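PDB 3BKN: bacterioferritin from Mycobacterium smegmatis str. MC2 155, which binds heme and a pair of zinc ions, and probably oxidises iron(II) with dioxygen and stores it as a ferric mineral inside a 24-subunit shell. Local coordinates for residues A92-V97 with D132-Q137; S29-N34 with L77-T82; L8-E13 with I105-E110. All coordinates share one frame; numbering follows the deposited sequence.

The three contacts tie together helices 5-34, 83-110 and 114-144 of one ferritin-like subunit and the loop that leads into helix 83-110. Helix 5-34 supplies a segment near its start to interaction 3 and its last turns to interaction 2, whose centres lie about 32 Å apart on opposite sides of the chain's centre. Interaction 2 is nested along the chain inside the loop closed by interaction 3. Interaction 1, beside the zinc site, comes after interaction 2 and crosses interaction 3 in chain order; both use helix 83-110, with centres about 22 Å apart. Interactions 1 and 2, about 16 Å apart, are linked directly by the Arg78–Glu96 salt bridge, so the loop is joined to the helix bearing a metal ligand.

Interaction 1 (A92-V97 with D132-Q137); sequences AIEYEV and DYLETQ. With ZN (zinc ion), chain N.
Beyond CG the side chain of Glu135 runs extended (chi2 170°), which carries its carboxylate across to the phenol of Tyr95, while chi1 sets Glu94 CG beside Leu134 and a bend at chi2 (-69°) swings its carboxylate to a zinc ion. Tyr95 OH donates a hydrogen bond to Glu135 OE2, which lies at the ring edge in the ring plane; the carboxylate itself is turned 63° from that ring. The modelled separation of Tyr95 OH and Glu135 OE2, 2.4 Å, is doubtful at this resolution. A long phenol suits the place because it bridges segments whose closest CA atoms, those of Glu94 and Leu134, stand 9.5 Å apart. They lie on helices 83-110 and 114-144 of the ferritin four-helix bundle, and between these and their neighbours lies the di-nuclear metal site. Glu94 OE2 binds one zinc ion at 2.0 Å, with Glu94 OE1 farther from the metal at 2.9 Å; Glu51, Glu127 and His130 complete the coordination. Tyr25 OH hydrogen-bonds to the same OE2 and probably helps to position it. Leu134 CD1 packs 4.1 Å from Glu94 CG, so a hydrocarbon branch lines the ligand's stem. Glu135 OE1 hydrogen-bonds to Met1 N of a neighbouring subunit.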
loop_
_atom_site.group_PDB
_atom_site.type_symbol
_atom_site.label_atom_id
_atom_site.label_comp_id
_atom_site.label_asym_id
_atom_site.label_seq_id
_atom_site.Cartn_x
_atom_site.Cartn_y
_atom_site.Cartn_z
ATOM N N ALA A 92 9.041 53.074 -13.955
ATOM C CA ALA A 92 10.101 54.044 -14.061
ATOM C C ALA A 92 11.470 53.468 -13.645
ATOM O O ALA A 92 12.460 53.714 -14.323
ATOM C CB ALA A 92 9.735 55.379 -13.334
ATOM N N ILE A 93 11.542 52.681 -12.566
ATOM C CA ILE A 93 12.823 52.070 -12.257
ATOM C C ILE A 93 13.263 50.903 -13.149
ATOM O O ILE A 93 14.473 50.672 -13.310
ATOM C CB ILE A 93 13.081 51.707 -10.788
ATOM C CG1 ILE A 93 11.929 50.992 -10.167
ATOM C CG2 ILE A 93 13.506 52.961 -9.949
ATOM C CD1 ILE A 93 12.234 50.776 -8.695
ATOM N N GLU A 94 12.314 50.161 -13.716
ATOM C CA GLU A 94 12.700 49.116 -14.633
ATOM C C GLU A 94 13.339 49.731 -15.858
ATOM O O GLU A 94 14.343 49.205 -16.339
ATOM C CB GLU A 94 11.539 48.203 -14.975
ATOM C CG GLU A 94 10.990 47.451 -13.781
ATOM C CD GLU A 94 11.938 46.392 -13.241
ATOM O OE1 GLU A 94 13.074 46.215 -13.755
ATOM O OE2 GLU A 94 11.552 45.718 -12.270
ATOM N N TYR A 95 12.811 50.865 -16.325
ATOM C CA TYR A 95 13.402 51.573 -17.470
ATOM C C TYR A 95 14.783 52.088 -17.166
ATOM O O TYR A 95 15.646 52.071 -18.050
ATOM C CB TYR A 95 12.528 52.702 -18.000
ATOM C CG TYR A 95 11.587 52.184 -19.017
ATOM C CD1 TYR A 95 12.069 51.518 -20.163
ATOM C CD2 TYR A 95 10.217 52.325 -18.868
ATOM C CE1 TYR A 95 11.186 51.007 -21.146
ATOM C CE2 TYR A 95 9.314 51.808 -19.840
ATOM C CZ TYR A 95 9.814 51.155 -20.965
ATOM O OH TYR A 95 8.960 50.653 -21.908
ATOM N N GLU A 96 15.020 52.547 -15.931
ATOM C CA GLU A 96 16.378 52.966 -15.571
ATOM C C GLU A 96 17.330 51.789 -15.619
ATOM O O GLU A 96 18.480 51.961 -16.026
ATOM C CB GLU A 96 16.455 53.661 -14.232
ATOM C CG GLU A 96 15.759 54.996 -14.294
ATOM C CD GLU A 96 15.491 55.616 -12.931
ATOM O OE1 GLU A 96 15.278 54.863 -11.933
ATOM O OE2 GLU A 96 15.482 56.874 -12.898
ATOM N N VAL A 97 16.853 50.603 -15.253
ATOM C CA VAL A 97 17.682 49.430 -15.339
ATOM C C VAL A 97 18.090 49.128 -16.794
ATOM O O VAL A 97 19.272 48.932 -17.069
ATOM C CB VAL A 97 17.061 48.259 -14.585
ATOM C CG1 VAL A 97 17.786 46.970 -14.911
ATOM C CG2 VAL A 97 17.121 48.563 -13.083
ATOM N N ASP A 132 7.225 44.398 -19.479
ATOM C CA ASP A 132 6.112 43.896 -20.255
ATOM C C ASP A 132 4.856 43.772 -19.393
ATOM O O ASP A 132 3.779 44.252 -19.790
ATOM C CB ASP A 132 6.465 42.537 -20.862
ATOM C CG ASP A 132 5.398 42.037 -21.832
ATOM O OD1 ASP A 132 4.932 42.864 -22.663
ATOM O OD2 ASP A 132 5.016 40.834 -21.759
ATOM N N TYR A 133 4.984 43.160 -18.201
ATOM C CA TYR A 133 3.839 43.008 -17.321
ATOM C C TYR A 133 3.229 44.381 -16.983
ATOM O O TYR A 133 2.029 44.598 -17.130
ATOM C CB TYR A 133 4.222 42.216 -16.076
ATOM C CG TYR A 133 3.228 42.403 -14.959
ATOM C CD1 TYR A 133 1.937 41.847 -15.035
ATOM C CD2 TYR A 133 3.554 43.189 -13.834
ATOM C CE1 TYR A 133 1.015 42.030 -13.978
ATOM C CE2 TYR A 133 2.649 43.372 -12.788
ATOM C CZ TYR A 133 1.385 42.801 -12.867
ATOM O OH TYR A 133 0.492 43.050 -11.859
ATOM N N LEU A 134 4.089 45.313 -16.589
ATOM C CA LEU A 134 3.699 46.645 -16.126
ATOM C C LEU A 134 3.026 47.437 -17.207
ATOM O O LEU A 134 1.980 48.052 -16.965
ATOM C CB LEU A 134 4.910 47.423 -15.651
ATOM C CG LEU A 134 5.589 46.908 -14.374
ATOM C CD1 LEU A 134 6.945 47.553 -14.203
ATOM C CD2 LEU A 134 4.705 47.163 -13.172
ATOM N N GLU A 135 3.592 47.398 -18.414
ATOM C CA GLU A 135 3.037 48.128 -19.532
ATOM C C GLU A 135 1.695 47.567 -19.936
ATOM O O GLU A 135 0.821 48.319 -20.355
ATOM C CB GLU A 135 3.982 48.051 -20.702
ATOM C CG GLU A 135 4.935 49.188 -20.770
ATOM C CD GLU A 135 6.018 48.963 -21.811
ATOM O OE1 GLU A 135 6.247 47.803 -22.220
ATOM O OE2 GLU A 135 6.676 49.949 -22.199
ATOM N N THR A 136 1.546 46.237 -19.824
ATOM C CA THR A 136 0.295 45.560 -20.149
ATOM C C THR A 136 -0.763 45.975 -19.130
ATOM O O THR A 136 -1.892 46.274 -19.509
ATOM C CB THR A 136 0.466 43.989 -20.174
ATOM O OG1 THR A 136 1.490 43.610 -21.102
ATOM C CG2 THR A 136 -0.835 43.284 -20.577
ATOM N N GLN A 137 -0.415 46.006 -17.840
ATOM C CA GLN A 137 -1.401 46.453 -16.840
ATOM C C GLN A 137 -1.919 47.880 -17.096
ATOM O O GLN A 137 -3.148 48.122 -17.030
ATOM C CB GLN A 137 -0.898 46.275 -15.404
ATOM C CG GLN A 137 -0.430 44.882 -15.117
ATOM C CD GLN A 137 -1.348 43.823 -15.761
ATOM O OE1 GLN A 137 -2.569 43.812 -15.583
ATOM N NE2 GLN A 137 -0.751 42.945 -16.522
HETATM ZN ZN ZN N . 12.553 43.998 -11.968
#

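Interaction 2 (S29-N34 with L77-T82); sequences SKMQDN and LRVGQT
Van der Waals packing, with no hydrogen bond across it, joins Met31 in the last turns of helix 5-34, the first helix of the ferritin four-helix bundle, to Val79, Gly80 and Gln81 in the loop that precedes helix 83-110. Met31 carries the whole contact from the helix side. Its chain runs out nearly straight to the sulfur and then turns at the thioether (chi3 76°), placing SD and CE against different parts of the loop. Met31 SD lies 3.8 Å from Val79 CG1, the two side chains crossing at about a right angle. Met31 CE rests 3.5 Å from Gly80 O and, more distantly, 4.1 Å from Gln81 OE1. A methionine fits here because it is long, unbranched and able to follow the irregular backbone. The loop has other bonds: Gly80 O accepts from Gln86 NE2, and Thr82 occupies the N-cap position of helix 83-110, with OG1 bonded to Glu85 N. Lys30, next to Met31 on the helix, pairs with Glu56 and Asp60 of a neighbouring subunit. With no polar bond across it, the contact itself rests on shape and dispersion, while the polar groups around it tie the loop to the start of helix 83-110.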
loop_
_atom_site.group_PDB
_atom_site.type_symbol
_atom_site.label_atom_id
_atom_site.label_comp_id
_atom_site.label_asym_id
_atom_site.label_seq_id
_atom_site.Cartn_x
_atom_site.Cartn_y
_atom_site.Cartn_z
ATOM N N SER A 29 3.353 46.363 -2.520
ATOM C CA SER A 29 2.524 45.171 -2.303
ATOM C C SER A 29 1.788 45.295 -0.964
ATOM O O SER A 29 0.600 44.983 -0.897
ATOM C CB SER A 29 3.342 43.876 -2.384
ATOM O OG SER A 29 3.940 43.598 -1.133
ATOM N N LYS A 30 2.462 45.778 0.086
ATOM C CA LYS A 30 1.813 45.985 1.401
ATOM C C LYS A 30 0.709 47.001 1.337
ATOM O O LYS A 30 -0.335 46.800 1.937
ATOM C CB LYS A 30 2.825 46.455 2.431
ATOM C CG LYS A 30 3.701 45.355 2.923
ATOM C CD LYS A 30 2.846 44.161 3.264
ATOM C CE LYS A 30 3.540 43.283 4.219
ATOM N NZ LYS A 30 2.652 42.196 4.720
ATOM N N MET A 31 0.937 48.099 0.608
ATOM C CA MET A 31 -0.086 49.117 0.403
ATOM C C MET A 31 -1.262 48.577 -0.373
ATOM O O MET A 31 -2.414 48.841 -0.027
ATOM C CB MET A 31 0.487 50.316 -0.310
ATOM C CG MET A 31 1.431 51.152 0.537
ATOM S SD MET A 31 2.169 52.478 -0.445
ATOM C CE MET A 31 0.767 53.620 -0.526
ATOM N N GLN A 32 -0.969 47.820 -1.421
ATOM C CA GLN A 32 -1.995 47.147 -2.185
ATOM C C GLN A 32 -2.844 46.210 -1.326
ATOM O O GLN A 32 -4.065 46.207 -1.451
ATOM C CB GLN A 32 -1.365 46.400 -3.330
ATOM C CG GLN A 32 -1.074 47.287 -4.517
ATOM C CD GLN A 32 -0.050 46.697 -5.483
ATOM O OE1 GLN A 32 0.161 45.486 -5.559
ATOM N NE2 GLN A 32 0.578 47.554 -6.216
ATOM N N ASP A 33 -2.213 45.424 -0.455
ATOM C CA ASP A 33 -2.967 44.607 0.515
ATOM C C ASP A 33 -3.887 45.434 1.395
ATOM O O ASP A 33 -5.036 45.074 1.576
ATOM C CB ASP A 33 -2.041 43.856 1.442
ATOM C CG ASP A 33 -2.045 42.368 1.206
ATOM O OD1 ASP A 33 -3.130 41.724 1.162
ATOM O OD2 ASP A 33 -0.912 41.841 1.121
ATOM N N ASN A 34 -3.362 46.520 1.970
ATOM C CA ASN A 34 -4.156 47.408 2.821
ATOM C C ASN A 34 -5.322 48.107 2.166
ATOM O O ASN A 34 -6.248 48.555 2.861
ATOM C CB ASN A 34 -3.303 48.473 3.455
ATOM C CG ASN A 34 -3.071 48.186 4.876
ATOM O OD1 ASN A 34 -3.682 48.814 5.762
ATOM N ND2 ASN A 34 -2.227 47.166 5.141
ATOM N N LEU A 77 12.843 56.393 -3.579
ATOM C CA LEU A 77 11.629 55.630 -3.756
ATOM C C LEU A 77 10.532 56.483 -4.372
ATOM O O LEU A 77 10.353 57.620 -3.990
ATOM C CB LEU A 77 11.154 55.126 -2.410
ATOM C CG LEU A 77 12.020 54.000 -1.913
ATOM C CD1 LEU A 77 11.830 53.897 -0.439
ATOM C CD2 LEU A 77 11.519 52.776 -2.607
ATOM N N ARG A 78 9.802 55.940 -5.329
ATOM C CA ARG A 78 8.574 56.567 -5.804
ATOM C C ARG A 78 7.446 55.747 -5.246
ATOM O O ARG A 78 7.253 54.579 -5.616
ATOM C CB ARG A 78 8.524 56.572 -7.318
ATOM C CG ARG A 78 9.823 57.050 -7.904
ATOM C CD ARG A 78 9.925 56.832 -9.401
ATOM N NE ARG A 78 11.340 56.787 -9.775
ATOM C CZ ARG A 78 11.818 57.087 -10.974
ATOM N NH1 ARG A 78 10.975 57.449 -11.940
ATOM N NH2 ARG A 78 13.126 57.033 -11.195
ATOM N N VAL A 79 6.738 56.334 -4.305
ATOM C CA VAL A 79 5.694 55.613 -3.583
ATOM C C VAL A 79 4.387 56.082 -4.178
ATOM O O VAL A 79 3.978 57.200 -3.895
ATOM C CB VAL A 79 5.742 55.974 -2.044
ATOM C CG1 VAL A 79 4.655 55.245 -1.265
ATOM C CG2 VAL A 79 7.130 55.683 -1.475
ATOM N N GLY A 80 3.738 55.286 -5.014
ATOM C CA GLY A 80 2.495 55.761 -5.629
ATOM C C GLY A 80 1.320 55.773 -4.655
ATOM O O GLY A 80 1.265 54.955 -3.726
ATOM N N GLN A 81 0.369 56.687 -4.844
ATOM C CA GLN A 81 -0.830 56.678 -3.995
ATOM C C GLN A 81 -2.065 56.077 -4.686
ATOM O O GLN A 81 -3.148 56.152 -4.153
ATOM C CB GLN A 81 -1.180 58.060 -3.401
ATOM C CG GLN A 81 -0.020 58.861 -2.789
ATOM C CD GLN A 81 0.726 58.135 -1.639
ATOM O OE1 GLN A 81 0.125 57.697 -0.631
ATOM N NE2 GLN A 81 2.043 58.028 -1.787
ATOM N N THR A 82 -1.899 55.490 -5.872
ATOM C CA THR A 82 -2.999 54.780 -6.594
ATOM C C THR A 82 -2.380 53.586 -7.325
ATOM O O THR A 82 -1.163 53.527 -7.493
ATOM C CB THR A 82 -3.749 55.690 -7.651
ATOM O OG1 THR A 82 -2.948 55.848 -8.832
ATOM C CG2 THR A 82 -4.076 57.066 -7.088
#

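Interaction 3 (L8-E13 with I105-E110)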
loop_
_atom_site.group_PDB
_atom_site.type_symbol
_atom_site.label_atom_id
_atom_site.label_comp_id
_atom_site.label_asym_id
_atom_site.label_seq_id
_atom_site.Cartn_x
_atom_site.Cartn_y
_atom_site.Cartn_z
ATOM N N LEU A 8 32.996 46.552 -11.718
ATOM C CA LEU A 8 32.524 46.535 -10.326
ATOM C C LEU A 8 31.739 47.808 -10.017
ATOM O O LEU A 8 30.755 47.750 -9.306
ATOM C CB LEU A 8 33.647 46.325 -9.331
ATOM C CG LEU A 8 34.358 44.971 -9.400
ATOM C CD1 LEU A 8 35.795 45.112 -8.933
ATOM C CD2 LEU A 8 33.633 43.853 -8.646
ATOM N N LYS A 9 32.146 48.952 -10.582
ATOM C CA LYS A 9 31.318 50.147 -10.532
ATOM C C LYS A 9 29.935 49.860 -11.074
ATOM O O LYS A 9 28.941 50.244 -10.469
ATOM C CB LYS A 9 31.902 51.265 -11.351
ATOM C CG LYS A 9 32.868 52.148 -10.598
ATOM C CD LYS A 9 33.405 53.267 -11.531
ATOM C CE LYS A 9 34.900 53.465 -11.356
ATOM N NZ LYS A 9 35.335 54.737 -11.991
ATOM N N LEU A 10 29.870 49.191 -12.218
ATOM C CA LEU A 10 28.587 48.903 -12.847
ATOM C C LEU A 10 27.742 47.929 -11.999
ATOM O O LEU A 10 26.589 48.180 -11.708
ATOM C CB LEU A 10 28.810 48.379 -14.268
ATOM C CG LEU A 10 27.580 47.790 -14.943
ATOM C CD1 LEU A 10 26.533 48.850 -15.345
ATOM C CD2 LEU A 10 28.085 47.063 -16.160
ATOM N N LEU A 11 28.340 46.819 -11.582
ATOM C CA LEU A 11 27.655 45.905 -10.691
ATOM C C LEU A 11 27.109 46.578 -9.430
ATOM O O LEU A 11 25.994 46.325 -8.978
ATOM C CB LEU A 11 28.575 44.756 -10.327
ATOM C CG LEU A 11 28.976 43.860 -11.488
ATOM C CD1 LEU A 11 29.960 42.963 -10.956
ATOM C CD2 LEU A 11 27.863 43.027 -12.078
ATOM N N ASN A 12 27.899 47.438 -8.847
ATOM C CA ASN A 12 27.425 48.224 -7.731
ATOM C C ASN A 12 26.300 49.182 -8.027
ATOM O O ASN A 12 25.386 49.289 -7.218
ATOM C CB ASN A 12 28.562 48.929 -7.036
ATOM C CG ASN A 12 28.955 48.218 -5.832
ATOM O OD1 ASN A 12 28.097 47.873 -5.027
ATOM N ND2 ASN A 12 30.212 47.932 -5.692
ATOM N N GLU A 13 26.324 49.864 -9.173
ATOM C CA GLU A 13 25.201 50.730 -9.515
ATOM C C GLU A 13 23.959 49.855 -9.663
ATOM O O GLU A 13 22.907 50.184 -9.094
ATOM C CB GLU A 13 25.429 51.622 -10.736
ATOM C CG GLU A 13 26.868 52.180 -10.899
ATOM C CD GLU A 13 27.359 53.066 -9.734
ATOM O OE1 GLU A 13 26.841 54.199 -9.673
ATOM O OE2 GLU A 13 28.259 52.646 -8.919
ATOM N N ILE A 105 26.207 45.737 -20.475
ATOM C CA ILE A 105 26.538 44.427 -20.988
ATOM C C ILE A 105 27.646 44.537 -22.028
ATOM O O ILE A 105 28.647 43.798 -21.987
ATOM C CB ILE A 105 25.281 43.764 -21.559
ATOM C CG1 ILE A 105 24.432 43.278 -20.390
ATOM C CG2 ILE A 105 25.646 42.618 -22.405
ATOM C CD1 ILE A 105 23.024 43.402 -20.579
ATOM N N VAL A 106 27.483 45.494 -22.952
ATOM C CA VAL A 106 28.523 45.750 -23.952
ATOM C C VAL A 106 29.836 46.105 -23.271
ATOM O O VAL A 106 30.885 45.650 -23.701
ATOM C CB VAL A 106 28.145 46.804 -25.023
ATOM C CG1 VAL A 106 29.325 47.038 -25.985
ATOM C CG2 VAL A 106 26.935 46.346 -25.798
ATOM N N LEU A 107 29.781 46.883 -22.200
ATOM C CA LEU A 107 31.011 47.240 -21.478
ATOM C C LEU A 107 31.720 46.047 -20.841
ATOM O O LEU A 107 32.947 45.912 -20.970
ATOM C CB LEU A 107 30.752 48.325 -20.449
ATOM C CG LEU A 107 31.942 48.851 -19.659
ATOM C CD1 LEU A 107 31.950 50.358 -19.716
ATOM C CD2 LEU A 107 31.850 48.348 -18.202
ATOM N N CYS A 108 30.970 45.190 -20.144
ATOM C CA CYS A 108 31.543 43.957 -19.613
ATOM C C CYS A 108 32.253 43.102 -20.653
ATOM O O CYS A 108 33.307 42.570 -20.397
ATOM C CB CYS A 108 30.459 43.116 -18.982
ATOM S SG CYS A 108 29.841 43.777 -17.462
ATOM N N ARG A 109 31.663 42.956 -21.825
ATOM C CA ARG A 109 32.228 42.098 -22.842
ATOM C C ARG A 109 33.458 42.714 -23.462
ATOM O O ARG A 109 34.356 41.967 -23.834
ATOM C CB ARG A 109 31.186 41.711 -23.892
ATOM C CG ARG A 109 30.279 40.616 -23.394
ATOM C CD ARG A 109 29.155 40.307 -24.342
ATOM N NE ARG A 109 28.221 39.289 -23.837
ATOM C CZ ARG A 109 28.517 37.986 -23.777
ATOM N NH1 ARG A 109 29.725 37.559 -24.138
ATOM N NH2 ARG A 109 27.618 37.112 -23.337
ATOM N N GLU A 110 33.512 44.055 -23.551
ATOM C CA GLU A 110 34.683 44.771 -24.050
ATOM C C GLU A 110 35.811 44.570 -23.037
ATOM O O GLU A 110 36.934 44.291 -23.396
ATOM C CB GLU A 110 34.317 46.251 -24.337
ATOM C CG GLU A 110 35.448 47.240 -24.753
ATOM C CD GLU A 110 35.055 48.743 -24.514
ATOM O OE1 GLU A 110 34.332 49.061 -23.526
ATOM O OE2 GLU A 110 35.472 49.625 -25.317
#
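Leu10, near the start of helix 5-34 in the ferritin four-helix bundle, reaches across to Cys108 and Leu107 in the last turns of helix 83-110. The CA atoms of Leu10 and Cys108 are 8.9 Å apart, and the two side chains meet part-way across that gap, the leucine stretching away from its own backbone nitrogen (chi1 169°), which directs the isobutyl group at the other helix. The closer half of the contact is on the inner side: Leu10 CD2 meets Cys108 SG at 3.9 Å. Cysteine suits this buried position, being small and only slightly polar, and it also packs on Ala117 of helix 114-144. Next to Leu10 on helix 5-34, Leu11 packs on Arg61 and Ile62 of helix 38-64, so successive residues serve different helix neighbours. The outer half is looser. Leu107 is partly exposed and approaches only with one methyl, Leu10 CD2 to Leu107 CD2 measuring 4.5 Å. Arg109 turns to other partners, forming salt bridges with Glu121 of its own chain and with Glu121 of a neighbouring subunit. Of the two methyls of Leu10 it is CD2 that does all the touching, for Leu10 CD1 stays 6.4 Å from Cys108 SG.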